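Local coordinates for protein FdhC (Acinetobacter nosocomialis, PDB 5KTC) that transfers a 3-hydroxybutanoyl group from coenzyme A to the amino group of a dTDP-linked 3-amino-3,6-dideoxy-D-galactose, as a sugar N-acyltransferase of the GNAT superfamily, at residues Ile68-Asp73 / Asn100-Lys105; Lys90-Gly95 / Leu113-Ala118; Phe125-Phe130 / Tyr159-Lys164. All blocks are in the same frame, centred on the assembly; numbering follows the deposited sequence.

Contact 1. Residues Ile68-Asp73 / Asn100-Lys105. With COA (coenzyme A), chain D.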
loop_
_atom_site.group_PDB
_atom_site.type_symbol
_atom_site.label_atom_id
_atom_site.label_comp_id
_atom_site.label_asym_id
_atom_site.label_seq_id
_atom_site.Cartn_x
_atom_site.Cartn_y
_atom_site.Cartn_z
ATOM N N ILE A 68 -2.595 0.593 -8.168
ATOM C CA ILE A 68 -2.718 -0.834 -8.079
ATOM C C ILE A 68 -3.575 -1.264 -9.270
ATOM O O ILE A 68 -4.668 -0.701 -9.469
ATOM C CB ILE A 68 -3.376 -1.294 -6.779
ATOM C CG1 ILE A 68 -2.656 -0.750 -5.521
ATOM C CG2 ILE A 68 -3.417 -2.826 -6.772
ATOM C CD1 ILE A 68 -3.406 -1.027 -4.220
ATOM N N PHE A 69 -3.116 -2.271 -10.012
ATOM C CA PHE A 69 -3.795 -2.771 -11.222
ATOM C C PHE A 69 -4.132 -4.233 -11.048
ATOM O O PHE A 69 -3.393 -4.922 -10.388
ATOM C CB PHE A 69 -2.895 -2.658 -12.463
ATOM C CG PHE A 69 -2.880 -1.301 -13.075
ATOM C CD1 PHE A 69 -1.941 -0.319 -12.637
ATOM C CD2 PHE A 69 -3.800 -0.987 -14.092
ATOM C CE1 PHE A 69 -1.948 0.952 -13.221
ATOM C CE2 PHE A 69 -3.801 0.280 -14.646
ATOM C CZ PHE A 69 -2.876 1.244 -14.211
ATOM N N ARG A 70 -5.241 -4.673 -11.640
ATOM C CA ARG A 70 -5.465 -6.105 -11.813
ATOM C C ARG A 70 -4.808 -6.608 -13.115
ATOM O O ARG A 70 -4.916 -5.997 -14.198
ATOM C CB ARG A 70 -6.894 -6.520 -11.579
ATOM C CG ARG A 70 -7.894 -6.120 -12.572
ATOM C CD ARG A 70 -9.264 -6.523 -12.116
ATOM N NE ARG A 70 -9.444 -7.964 -12.335
ATOM C CZ ARG A 70 -10.355 -8.712 -11.742
ATOM N NH1 ARG A 70 -11.138 -8.211 -10.797
ATOM N NH2 ARG A 70 -10.430 -10.011 -12.053
ATOM N N SER A 71 -4.022 -7.671 -12.942
ATOM C CA SER A 71 -3.214 -8.259 -13.980
ATOM C C SER A 71 -3.977 -8.848 -15.159
ATOM O O SER A 71 -3.433 -8.874 -16.232
ATOM C CB SER A 71 -2.420 -9.437 -13.405
ATOM O OG SER A 71 -1.578 -8.945 -12.386
ATOM N N ASP A 72 -5.160 -9.387 -14.926
ATOM C CA ASP A 72 -5.881 -10.162 -15.955
ATOM C C ASP A 72 -6.396 -9.247 -17.087
ATOM O O ASP A 72 -6.350 -9.648 -18.260
ATOM C CB ASP A 72 -6.955 -11.059 -15.334
ATOM C CG ASP A 72 -8.063 -10.301 -14.698
ATOM O OD1 ASP A 72 -7.987 -9.041 -14.600
ATOM O OD2 ASP A 72 -9.014 -10.955 -14.224
ATOM N N ASP A 73 -6.821 -8.016 -16.736
ATOM C CA ASP A 73 -7.288 -7.028 -17.721
ATOM C C ASP A 73 -6.597 -5.670 -17.697
ATOM O O ASP A 73 -6.986 -4.747 -18.411
ATOM C CB ASP A 73 -8.787 -6.837 -17.550
ATOM C CG ASP A 73 -9.156 -6.199 -16.245
ATOM O OD1 ASP A 73 -8.265 -5.856 -15.467
ATOM O OD2 ASP A 73 -10.339 -6.019 -16.016
ATOM N N ASN A 100 -10.986 -0.672 -4.990
ATOM C CA ASN A 100 -12.411 -0.460 -5.354
ATOM C C ASN A 100 -13.074 -1.807 -5.596
ATOM O O ASN A 100 -12.430 -2.856 -5.445
ATOM C CB ASN A 100 -12.553 0.468 -6.575
ATOM C CG ASN A 100 -11.956 -0.091 -7.852
ATOM O OD1 ASN A 100 -11.795 -1.283 -8.043
ATOM N ND2 ASN A 100 -11.564 0.822 -8.743
ATOM N N GLU A 101 -14.351 -1.780 -5.983
ATOM C CA GLU A 101 -15.132 -3.001 -6.289
ATOM C C GLU A 101 -14.534 -3.980 -7.270
ATOM O O GLU A 101 -14.810 -5.157 -7.181
ATOM C CB GLU A 101 -16.493 -2.600 -6.894
ATOM C CG GLU A 101 -17.692 -2.976 -6.059
ATOM C CD GLU A 101 -19.004 -2.507 -6.703
ATOM O OE1 GLU A 101 -18.940 -1.746 -7.712
ATOM O OE2 GLU A 101 -20.094 -2.899 -6.212
ATOM N N HIS A 102 -13.734 -3.489 -8.200
ATOM C CA HIS A 102 -13.177 -4.336 -9.295
ATOM C C HIS A 102 -11.891 -5.007 -8.867
ATOM O O HIS A 102 -11.285 -5.698 -9.637
ATOM C CB HIS A 102 -12.980 -3.546 -10.618
ATOM C CG HIS A 102 -12.704 -4.401 -11.843
ATOM N ND1 HIS A 102 -13.398 -5.556 -12.151
ATOM C CD2 HIS A 102 -11.831 -4.216 -12.863
ATOM C CE1 HIS A 102 -12.924 -6.076 -13.265
ATOM N NE2 HIS A 102 -11.972 -5.283 -13.721
ATOM N N LYS A 103 -11.508 -4.859 -7.604
ATOM C CA LYS A 103 -10.328 -5.469 -7.075
ATOM C C LYS A 103 -10.410 -6.997 -7.220
ATOM O O LYS A 103 -11.495 -7.575 -7.161
ATOM C CB LYS A 103 -10.160 -5.109 -5.554
ATOM C CG LYS A 103 -11.249 -5.730 -4.649
ATOM C CD LYS A 103 -11.205 -5.304 -3.205
ATOM C CE LYS A 103 -12.379 -5.907 -2.414
ATOM N NZ LYS A 103 -12.529 -5.274 -1.075
ATOM N N THR A 104 -9.277 -7.631 -7.361
ATOM C CA THR A 104 -9.230 -9.065 -7.223
ATOM C C THR A 104 -9.415 -9.421 -5.756
ATOM O O THR A 104 -9.246 -8.564 -4.862
ATOM C CB THR A 104 -7.906 -9.658 -7.682
ATOM O OG1 THR A 104 -6.868 -8.979 -7.016
ATOM C CG2 THR A 104 -7.686 -9.481 -9.172
ATOM N N LYS A 105 -9.788 -10.676 -5.517
ATOM C CA LYS A 105 -10.221 -11.122 -4.176
ATOM C C LYS A 105 -9.160 -10.843 -3.091
ATOM O O LYS A 105 -9.498 -10.347 -2.007
ATOM C CB LYS A 105 -10.497 -12.609 -4.176
ATOM C CG LYS A 105 -11.194 -13.084 -2.924
ATOM C CD LYS A 105 -11.704 -14.505 -3.154
ATOM C CE LYS A 105 -12.305 -15.104 -1.884
ATOM N NZ LYS A 105 -13.503 -14.370 -1.376
HETATM N N1A COA D . -3.944 -14.264 5.070
HETATM C C2A COA D . -4.807 -14.832 4.196
HETATM N N3A COA D . -5.889 -14.199 3.734
HETATM C C4A COA D . -6.075 -12.933 4.075
HETATM C C5A COA D . -5.142 -12.235 4.995
HETATM C C6A COA D . -4.026 -12.999 5.499
HETATM N N6A COA D . -3.141 -12.467 6.338
HETATM N N7A COA D . -5.589 -10.996 5.148
HETATM C C8A COA D . -6.716 -10.893 4.414
HETATM N N9A COA D . -7.006 -12.062 3.782
HETATM C C1B COA D . -8.139 -12.328 2.869
HETATM C C2B COA D . -9.423 -11.736 3.461
HETATM O O2B COA D . -10.087 -12.626 4.374
HETATM C C3B COA D . -10.207 -11.407 2.237
HETATM O O3B COA D . -10.760 -12.630 1.742
HETATM P P3B COA D . -12.336 -12.918 1.879
HETATM O O7A COA D . -12.837 -12.496 0.492
HETATM O O8A COA D . -12.149 -14.395 2.081
HETATM O O9A COA D . -12.856 -12.097 3.031
HETATM C C4B COA D . -9.146 -10.945 1.263
HETATM O O4B COA D . -7.938 -11.631 1.630
HETATM C C5B COA D . -9.017 -9.437 1.185
HETATM O O5B COA D . -8.724 -8.907 2.459
HETATM P P1A COA D . -9.704 -7.855 3.116
HETATM O O1A COA D . -9.270 -7.658 4.552
HETATM O O2A COA D . -11.151 -8.022 2.740
HETATM O O3A COA D . -9.292 -6.424 2.483
HETATM P P2A COA D . -10.020 -5.463 1.498
HETATM O O4A COA D . -10.258 -6.051 0.133
HETATM O O5A COA D . -11.229 -4.807 2.141
HETATM O O6A COA D . -8.921 -4.328 1.271
HETATM C CBP COA D . -8.656 -2.012 1.983
HETATM C CCP COA D . -8.576 -3.498 2.375
HETATM C CDP COA D . -8.329 -1.216 3.222
HETATM C CEP COA D . -7.649 -1.694 0.882
HETATM C CAP COA D . -10.087 -1.703 1.477
HETATM O OAP COA D . -10.997 -2.302 2.457
HETATM C C9P COA D . -10.357 -0.270 1.257
HETATM O O9P COA D . -10.053 0.391 0.240
HETATM N N8P COA D . -10.979 0.324 2.296
HETATM C C7P COA D . -11.292 1.702 2.252
HETATM C C6P COA D . -10.128 2.656 2.342
HETATM C C5P COA D . -9.446 2.496 3.677
HETATM O O5P COA D . -10.133 2.527 4.712
HETATM N N4P COA D . -8.144 2.293 3.653
HETATM C C3P COA D . -7.383 1.988 4.869
HETATM C C2P COA D . -7.131 3.237 5.735
HETATM S S1P COA D . -6.427 2.711 7.342
#

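Contact 2. Residues Lys90-Gly95 / Leu113-Ala118. With FUH ([[(2~{R},3~{S},5~{R})-5-[5-methyl-2,4-bis(oxidanylidene)pyrimidin-1-yl]-3-oxidanyl-oxolan-2-yl]methoxy-oxidanyl-phosphoryl] [(2~{R},3~{R},4~{S},5~{R},6~{R})-6-methyl-3,5-bis(oxidanyl)-4-[[(3~{R})-3-oxidanylbutanoyl]amino]oxan-2-yl] hydrogen phosphate), chain C.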
loop_
_atom_site.group_PDB
_atom_site.type_symbol
_atom_site.label_atom_id
_atom_site.label_comp_id
_atom_site.label_asym_id
_atom_site.label_seq_id
_atom_site.Cartn_x
_atom_site.Cartn_y
_atom_site.Cartn_z
ATOM N N LYS A 90 15.753 3.379 10.368
ATOM C CA LYS A 90 15.326 3.886 9.102
ATOM C C LYS A 90 13.834 3.466 8.942
ATOM O O LYS A 90 13.538 2.278 8.986
ATOM C CB LYS A 90 16.216 3.314 8.032
ATOM C CG LYS A 90 16.334 4.215 6.832
ATOM C CD LYS A 90 17.603 3.858 6.064
ATOM C CE LYS A 90 17.613 4.538 4.722
ATOM N NZ LYS A 90 16.486 4.061 3.862
ATOM N N SER A 91 12.922 4.430 8.844
ATOM C CA SER A 91 11.483 4.108 8.856
ATOM C C SER A 91 10.732 4.750 7.724
ATOM O O SER A 91 11.089 5.866 7.237
ATOM C CB SER A 91 10.840 4.452 10.203
ATOM O OG SER A 91 10.782 5.838 10.345
ATOM N N PHE A 92 9.716 4.039 7.224
ATOM C CA PHE A 92 8.823 4.623 6.225
ATOM C C PHE A 92 7.407 4.470 6.721
ATOM O O PHE A 92 7.135 3.558 7.426
ATOM C CB PHE A 92 8.968 3.994 4.812
ATOM C CG PHE A 92 8.474 2.580 4.696
ATOM C CD1 PHE A 92 9.262 1.499 5.096
ATOM C CD2 PHE A 92 7.225 2.309 4.162
ATOM C CE1 PHE A 92 8.802 0.198 4.997
ATOM C CE2 PHE A 92 6.772 0.999 4.071
ATOM C CZ PHE A 92 7.571 -0.053 4.458
ATOM N N CYS A 93 6.546 5.418 6.372
ATOM C CA CYS A 93 5.107 5.238 6.525
ATOM C C CYS A 93 4.473 4.674 5.225
ATOM O O CYS A 93 4.981 4.889 4.120
ATOM C CB CYS A 93 4.406 6.558 6.886
ATOM S SG CYS A 93 5.061 7.276 8.456
ATOM N N TRP A 94 3.335 4.014 5.370
ATOM C CA TRP A 94 2.535 3.682 4.214
ATOM C C TRP A 94 1.052 3.826 4.530
ATOM O O TRP A 94 0.620 3.897 5.699
ATOM C CB TRP A 94 2.851 2.300 3.638
ATOM C CG TRP A 94 2.342 1.080 4.323
ATOM C CD1 TRP A 94 2.857 0.469 5.421
ATOM C CD2 TRP A 94 1.246 0.255 3.877
ATOM N NE1 TRP A 94 2.130 -0.683 5.698
ATOM C CE2 TRP A 94 1.177 -0.855 4.731
ATOM C CE3 TRP A 94 0.341 0.344 2.811
ATOM C CZ2 TRP A 94 0.214 -1.878 4.567
ATOM C CZ3 TRP A 94 -0.604 -0.694 2.630
ATOM C CH2 TRP A 94 -0.663 -1.773 3.510
ATOM N N GLY A 95 0.307 3.919 3.464
ATOM C CA GLY A 95 -1.106 4.212 3.554
ATOM C C GLY A 95 -1.650 4.675 2.231
ATOM O O GLY A 95 -1.266 4.144 1.162
ATOM N N LEU A 113 1.880 -6.832 0.712
ATOM C CA LEU A 113 3.128 -7.506 0.617
ATOM C C LEU A 113 4.081 -6.775 -0.304
ATOM O O LEU A 113 5.270 -6.726 -0.046
ATOM C CB LEU A 113 2.950 -8.981 0.159
ATOM C CG LEU A 113 2.172 -9.817 1.156
ATOM C CD1 LEU A 113 1.709 -11.132 0.479
ATOM C CD2 LEU A 113 3.035 -10.052 2.421
ATOM N N LEU A 114 3.570 -6.191 -1.374
ATOM C CA LEU A 114 4.406 -5.548 -2.317
ATOM C C LEU A 114 4.878 -4.260 -1.710
ATOM O O LEU A 114 6.010 -3.838 -1.958
ATOM C CB LEU A 114 3.666 -5.315 -3.617
ATOM C CG LEU A 114 3.406 -6.560 -4.497
ATOM C CD1 LEU A 114 2.519 -6.174 -5.682
ATOM C CD2 LEU A 114 4.702 -7.226 -4.944
ATOM N N VAL A 115 4.031 -3.616 -0.928
ATOM C CA VAL A 115 4.527 -2.416 -0.156
ATOM C C VAL A 115 5.746 -2.741 0.665
ATOM O O VAL A 115 6.726 -1.975 0.665
ATOM C CB VAL A 115 3.458 -1.780 0.733
ATOM C CG1 VAL A 115 4.077 -0.854 1.808
ATOM C CG2 VAL A 115 2.388 -1.121 -0.128
ATOM N N TYR A 116 5.658 -3.833 1.431
ATOM C CA TYR A 116 6.777 -4.208 2.266
ATOM C C TYR A 116 8.005 -4.643 1.448
ATOM O O TYR A 116 9.120 -4.384 1.879
ATOM C CB TYR A 116 6.340 -5.305 3.274
ATOM C CG TYR A 116 5.295 -4.817 4.242
ATOM C CD1 TYR A 116 5.465 -3.599 4.943
ATOM C CD2 TYR A 116 4.163 -5.550 4.542
ATOM C CE1 TYR A 116 4.564 -3.165 5.875
ATOM C CE2 TYR A 116 3.223 -5.082 5.433
ATOM C CZ TYR A 116 3.437 -3.900 6.114
ATOM O OH TYR A 116 2.533 -3.388 7.008
ATOM N N GLU A 117 7.813 -5.296 0.311
ATOM C CA GLU A 117 8.912 -5.621 -0.644
ATOM C C GLU A 117 9.607 -4.275 -1.029
ATOM O O GLU A 117 10.832 -4.124 -0.978
ATOM C CB GLU A 117 8.324 -6.404 -1.878
ATOM C CG GLU A 117 9.203 -7.433 -2.619
ATOM C CD GLU A 117 8.538 -8.107 -3.859
ATOM O OE1 GLU A 117 8.997 -7.759 -4.968
ATOM O OE2 GLU A 117 7.597 -8.976 -3.777
ATOM N N ALA A 118 8.794 -3.291 -1.396
ATOM C CA ALA A 118 9.346 -2.007 -1.848
ATOM C C ALA A 118 10.126 -1.327 -0.755
ATOM O O ALA A 118 11.282 -0.848 -0.951
ATOM C CB ALA A 118 8.251 -1.121 -2.358
HETATM O O1 FUH C . -3.982 3.925 4.592
HETATM C C1 FUH C . -3.583 4.010 5.748
HETATM C C2 FUH C . -2.763 2.950 6.405
HETATM C C3 FUH C . -2.957 1.596 5.773
HETATM O O2 FUH C . -4.032 0.862 6.414
HETATM C C4 FUH C . -1.721 0.749 5.935
HETATM N N1 FUH C . -3.832 5.132 6.535
HETATM C C5 FUH C . -4.323 6.369 5.917
HETATM C C6 FUH C . -5.478 6.981 6.731
HETATM O O3 FUH C . -5.022 7.172 8.002
HETATM C C7 FUH C . -5.894 8.355 6.259
HETATM C C8 FUH C . -6.840 9.109 7.224
HETATM O O4 FUH C . -4.742 9.197 6.082
HETATM C C9 FUH C . -3.185 7.369 5.819
HETATM O O5 FUH C . -2.169 6.938 4.901
HETATM C C10 FUH C . -3.686 8.646 5.275
HETATM O O6 FUH C . -4.163 8.388 3.963
HETATM P P1 FUH C . -4.501 9.543 2.956
HETATM O O7 FUH C . -5.850 10.119 3.180
HETATM O O8 FUH C . -4.408 8.864 1.589
HETATM O O9 FUH C . -3.311 10.595 2.864
HETATM P P2 FUH C . -2.938 11.868 3.759
HETATM O O10 FUH C . -1.503 11.729 4.131
HETATM O O11 FUH C . -3.896 11.869 4.943
HETATM O O12 FUH C . -3.191 12.995 2.694
HETATM C C11 FUH C . -2.533 14.259 2.824
HETATM C C12 FUH C . -3.404 15.307 2.180
HETATM C C13 FUH C . -4.893 15.210 2.577
HETATM O O13 FUH C . -5.514 16.505 2.654
HETATM C C14 FUH C . -5.562 14.498 1.409
HETATM C C15 FUH C . -4.706 14.960 0.256
HETATM O O14 FUH C . -3.360 15.167 0.756
HETATM N N2 FUH C . -4.501 13.994 -0.846
HETATM C C16 FUH C . -3.819 12.832 -0.644
HETATM C C17 FUH C . -3.580 11.966 -1.713
HETATM C C18 FUH C . -2.813 10.672 -1.542
HETATM C C19 FUH C . -4.108 12.340 -2.987
HETATM O O15 FUH C . -3.864 11.589 -4.018
HETATM N N3 FUH C . -4.775 13.490 -3.157
HETATM C C20 FUH C . -4.922 14.308 -2.109
HETATM O O16 FUH C . -5.603 15.428 -2.277
#

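Contact 3. Residues Phe125-Phe130 / Tyr159-Lys164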
loop_
_atom_site.group_PDB
_atom_site.type_symbol
_atom_site.label_atom_id
_atom_site.label_comp_id
_atom_site.label_asym_id
_atom_site.label_seq_id
_atom_site.Cartn_x
_atom_site.Cartn_y
_atom_site.Cartn_z
ATOM N N PHE A 125 14.667 0.155 4.057
ATOM C CA PHE A 125 14.237 0.621 5.403
ATOM C C PHE A 125 14.330 -0.497 6.403
ATOM O O PHE A 125 14.394 -1.669 6.016
ATOM C CB PHE A 125 12.795 1.164 5.361
ATOM C CG PHE A 125 12.687 2.476 4.661
ATOM C CD1 PHE A 125 12.899 3.641 5.345
ATOM C CD2 PHE A 125 12.376 2.548 3.360
ATOM C CE1 PHE A 125 12.831 4.865 4.712
ATOM C CE2 PHE A 125 12.253 3.758 2.706
ATOM C CZ PHE A 125 12.471 4.922 3.392
ATOM N N GLU A 126 14.253 -0.146 7.675
ATOM C CA GLU A 126 14.203 -1.111 8.759
ATOM C C GLU A 126 12.863 -1.309 9.430
ATOM O O GLU A 126 12.608 -2.375 9.971
ATOM C CB GLU A 126 15.243 -0.747 9.832
ATOM C CG GLU A 126 16.693 -1.049 9.426
ATOM C CD GLU A 126 16.963 -2.520 9.074
ATOM O OE1 GLU A 126 17.426 -2.787 7.921
ATOM O OE2 GLU A 126 16.709 -3.412 9.940
ATOM N N GLN A 127 12.032 -0.268 9.435
ATOM C CA GLN A 127 10.723 -0.292 10.110
ATOM C C GLN A 127 9.664 0.399 9.266
ATOM O O GLN A 127 9.986 1.343 8.567
ATOM C CB GLN A 127 10.757 0.598 11.366
ATOM C CG GLN A 127 11.505 0.153 12.572
ATOM C CD GLN A 127 10.785 0.676 13.855
ATOM O OE1 GLN A 127 10.275 1.860 13.956
ATOM N NE2 GLN A 127 10.694 -0.227 14.829
ATOM N N SER A 128 8.394 -0.002 9.451
ATOM C CA SER A 128 7.308 0.659 8.753
ATOM C C SER A 128 6.390 1.176 9.837
ATOM O O SER A 128 6.214 0.505 10.811
ATOM C CB SER A 128 6.565 -0.290 7.848
ATOM O OG SER A 128 5.682 0.485 7.085
ATOM N N HIS A 129 5.883 2.393 9.670
ATOM C CA HIS A 129 4.879 2.953 10.591
ATOM C C HIS A 129 3.613 3.231 9.806
ATOM O O HIS A 129 3.670 3.657 8.684
ATOM C CB HIS A 129 5.374 4.276 11.183
ATOM C CG HIS A 129 6.643 4.168 11.972
ATOM N ND1 HIS A 129 7.264 5.288 12.478
ATOM C CD2 HIS A 129 7.439 3.108 12.316
ATOM C CE1 HIS A 129 8.354 4.917 13.136
ATOM N NE2 HIS A 129 8.489 3.612 13.050
ATOM N N PHE A 130 2.441 3.015 10.428
ATOM C CA PHE A 130 1.181 3.486 9.837
ATOM C C PHE A 130 0.091 3.556 10.912
ATOM O O PHE A 130 0.259 3.076 12.031
ATOM C CB PHE A 130 0.715 2.563 8.681
ATOM C CG PHE A 130 0.599 1.134 9.079
ATOM C CD1 PHE A 130 1.695 0.299 9.001
ATOM C CD2 PHE A 130 -0.614 0.610 9.600
ATOM C CE1 PHE A 130 1.590 -1.045 9.382
ATOM C CE2 PHE A 130 -0.719 -0.725 9.988
ATOM C CZ PHE A 130 0.384 -1.547 9.869
ATOM N N TYR A 159 -2.051 3.298 16.176
ATOM C CA TYR A 159 -0.750 3.482 15.524
ATOM C C TYR A 159 -0.018 2.156 15.572
ATOM O O TYR A 159 0.000 1.465 16.624
ATOM C CB TYR A 159 0.063 4.542 16.254
ATOM C CG TYR A 159 -0.569 5.841 16.110
ATOM C CD1 TYR A 159 -0.365 6.581 14.976
ATOM C CD2 TYR A 159 -1.503 6.295 17.058
ATOM C CE1 TYR A 159 -1.025 7.737 14.757
ATOM C CE2 TYR A 159 -2.154 7.484 16.867
ATOM C CZ TYR A 159 -1.928 8.205 15.749
ATOM O OH TYR A 159 -2.561 9.399 15.449
ATOM N N TYR A 160 0.558 1.772 14.430
ATOM C CA TYR A 160 1.213 0.490 14.309
ATOM C C TYR A 160 2.625 0.660 13.810
ATOM O O TYR A 160 2.927 1.622 13.121
ATOM C CB TYR A 160 0.463 -0.398 13.288
ATOM C CG TYR A 160 -0.918 -0.803 13.707
ATOM C CD1 TYR A 160 -2.031 -0.033 13.386
ATOM C CD2 TYR A 160 -1.113 -1.981 14.404
ATOM C CE1 TYR A 160 -3.295 -0.412 13.830
ATOM C CE2 TYR A 160 -2.373 -2.387 14.781
ATOM C CZ TYR A 160 -3.457 -1.587 14.489
ATOM O OH TYR A 160 -4.679 -2.024 14.912
ATOM N N ILE A 161 3.430 -0.359 14.069
ATOM C CA ILE A 161 4.668 -0.552 13.342
ATOM C C ILE A 161 4.751 -2.000 12.809
ATOM O O ILE A 161 4.168 -2.943 13.343
ATOM C CB ILE A 161 5.981 -0.224 14.086
ATOM C CG1 ILE A 161 6.360 -1.298 15.028
ATOM C CG2 ILE A 161 5.929 1.121 14.802
ATOM C CD1 ILE A 161 5.358 -1.558 16.075
ATOM N N PHE A 162 5.524 -2.152 11.747
ATOM C CA PHE A 162 5.675 -3.477 11.098
ATOM C C PHE A 162 7.190 -3.662 10.887
ATOM O O PHE A 162 7.827 -2.850 10.269
ATOM C CB PHE A 162 4.827 -3.552 9.818
ATOM C CG PHE A 162 4.757 -4.933 9.240
ATOM C CD1 PHE A 162 5.781 -5.425 8.468
ATOM C CD2 PHE A 162 3.676 -5.757 9.516
ATOM C CE1 PHE A 162 5.780 -6.726 8.015
ATOM C CE2 PHE A 162 3.678 -7.059 9.055
ATOM C CZ PHE A 162 4.720 -7.530 8.291
ATOM N N PRO A 163 7.794 -4.628 11.561
ATOM C CA PRO A 163 9.255 -4.721 11.498
ATOM C C PRO A 163 9.715 -5.510 10.268
ATOM O O PRO A 163 8.997 -6.418 9.828
ATOM C CB PRO A 163 9.601 -5.519 12.772
ATOM C CG PRO A 163 8.450 -6.375 12.954
ATOM C CD PRO A 163 7.234 -5.555 12.524
ATOM N N LYS A 164 10.902 -5.163 9.762
ATOM C CA LYS A 164 11.537 -5.853 8.620
ATOM C C LYS A 164 11.618 -7.365 8.886
ATOM O O LYS A 164 11.438 -8.136 8.007
ATOM C CB LYS A 164 12.930 -5.267 8.347
ATOM C CG LYS A 164 13.652 -5.895 7.189
ATOM C CD LYS A 164 14.934 -5.196 6.775
ATOM C CE LYS A 164 15.368 -5.730 5.415
ATOM N NZ LYS A 164 16.754 -5.261 5.116
#

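Contact 1. Residues Ile68-Asp73 / Asn100-Lys105
R70 carries this contact, reaching from the end of strand 63-70 to the loop N100-K105 with every guanidinium nitrogen engaged. NH1 donates to the backbone carbonyl of H102, with R70 NH1 to H102 O at 2.8 Å and the acceptor almost exactly in the guanidinium plane. The other edge clasps D72 side-on: R70 NE lies 2.9 Å from D72 OD1, R70 NH2 lies 2.8 Å from D72 OD2, and both oxygens are met on their syn side. The bend at chi3 (-77°) turns the flat head so that both edges are served at once. A methyl and an imidazole ring take its two faces. The methyl CG2 of T104 sits 3.8 Å from R70 CZ over one face, while the H102 imidazole stacks on the opposite one with planes 20° apart. H102 is modelled in two conformers, so what its ring does holds for one of them: there R70 CD lies over the ring face, and H102 NE2 donates to the syn lone pair of D73 OD2 over 2.9 Å at 170°. D73 OD1 is taken by S75 OG, and T104 OG1 pairs with T10 OG1. A type I turn from N100 to K103 shapes the loop, reinforced by an Asx turn in which N100 OD1 accepts from H102 N. Beyond it, K103 NZ donates to O4A of the coenzyme A diphosphate and K105 NZ to O7A of its 3'-phosphate, each over 2.7 Å. The loop links strand 91-99 to helix 107-122, passing by the ends of strands 63-70 and 11-15, with F23 and L27 of helix 21-28 packed against N100.

Contact 2. Residues Lys90-Gly95 / Leu113-Ala118
Two first torsions set W94 and V115 against each other: the indole is folded between its own backbone N and carbonyl carbon (chi1 76°), which stands it up from the strand, and the V115 CG1 branch is anti to the backbone N, which aims it at that indole. CG1 rests over one face, 3.6 Å from W94 CG, and its distance to the centroid of the five-membered ring, 3.8 Å, marks a CH-pi contact. Y116 approaches from the pyrrole edge, its ring turned 82° against the indole, and its hydroxyl oxygen accepts a hydrogen bond from the indole N-H: W94 NE1 to Y116 OH is 3.0 Å, bent at 142° and slightly tilted from the indole plane. F92 joins through its ring edge, with F92 CE2 lying 4.0 Å from V115 CG1. Strand 91-99, helix 107-122 and strand 127-133 form a beta-alpha-beta unit, and this is the packing of the helix on its first strand, the two running nearly antiparallel with axes 10.4 Å apart. The opposite indole face belongs to the product: the terminal methyl C4 of its hydroxybutanoyl group lies 3.5 Å from W94 CE2, over the middle of the ring. V115 against one face and Y116 at the N-H probably limit rotation of the indole, which lines the acyl part of the product pocket. Beside it, G95 CA approaches the amide oxygen O1 of the same product to 3.1 Å, and W97 packs on W94 edge-to-face.

Contact 3. Residues Phe125-Phe130 / Tyr159-Lys164
F130 and Y160 pair in antiparallel fashion where strands 127-133 and 157-163 run side by side in the C-terminal half of the GNAT sheet. Two backbone hydrogen bonds tie them, Y160 N to F130 O being the shorter at 2.7 Å. With chi1 at 55°, the F130 ring leans over the neighbouring strand, so that Y160 CB lies over its face, 3.8 Å from the centroid, and F162 CB meets its edge. The two aromatic rings are near parallel but slid apart, hardly overlapping. Next comes the hydrogen-bonded pair S128 and F162, with S128 N to F162 O at 3.0 Å and the return bond similar. F130, S128, F162 and Y160 share a buried face; on the other, H129 CD2 touches I161 CG2 at 3.5 Å, and H129 NE2 donates to Q127 OE1, which helps hold the imidazole's orientation. Further out, helix 107-122 covers the buried face: Y116 stacks on F162 and F120 packs on it; H140 of helix 137-146 hydrogen-bonds the Y160 hydroxyl. At the far end, K164 N bonds to E126 O, and a long salt bridge joins their side chains. Next to it, K164 CD lies 3.6 Å from F125 O, a buried carbonyl oxygen with no hydrogen-bond partner in the model.

In the fold
Contacts 2 and 3 are neighbours, their centres 8 Å apart, joined by strands 91-99 and 127-133: F92 O lies 2.8 Å from H129 N and K90 O lies 2.8 Å from E126 N, both probable hydrogen bonds. They converge on the product, since W94 of contact 2 and F130 of contact 3 both border its pocket and their rings meet. Contact 1 stands apart, its centre about 20 Å from that of contact 2 and about 26 Å from that of contact 3. It instead handles phosphates of coenzyme A, with the K103 side chain about 13 Å from the sugar nucleotide. The three therefore sample the cofactor end, acyl pocket and C-terminal strand pair of one GNAT fold.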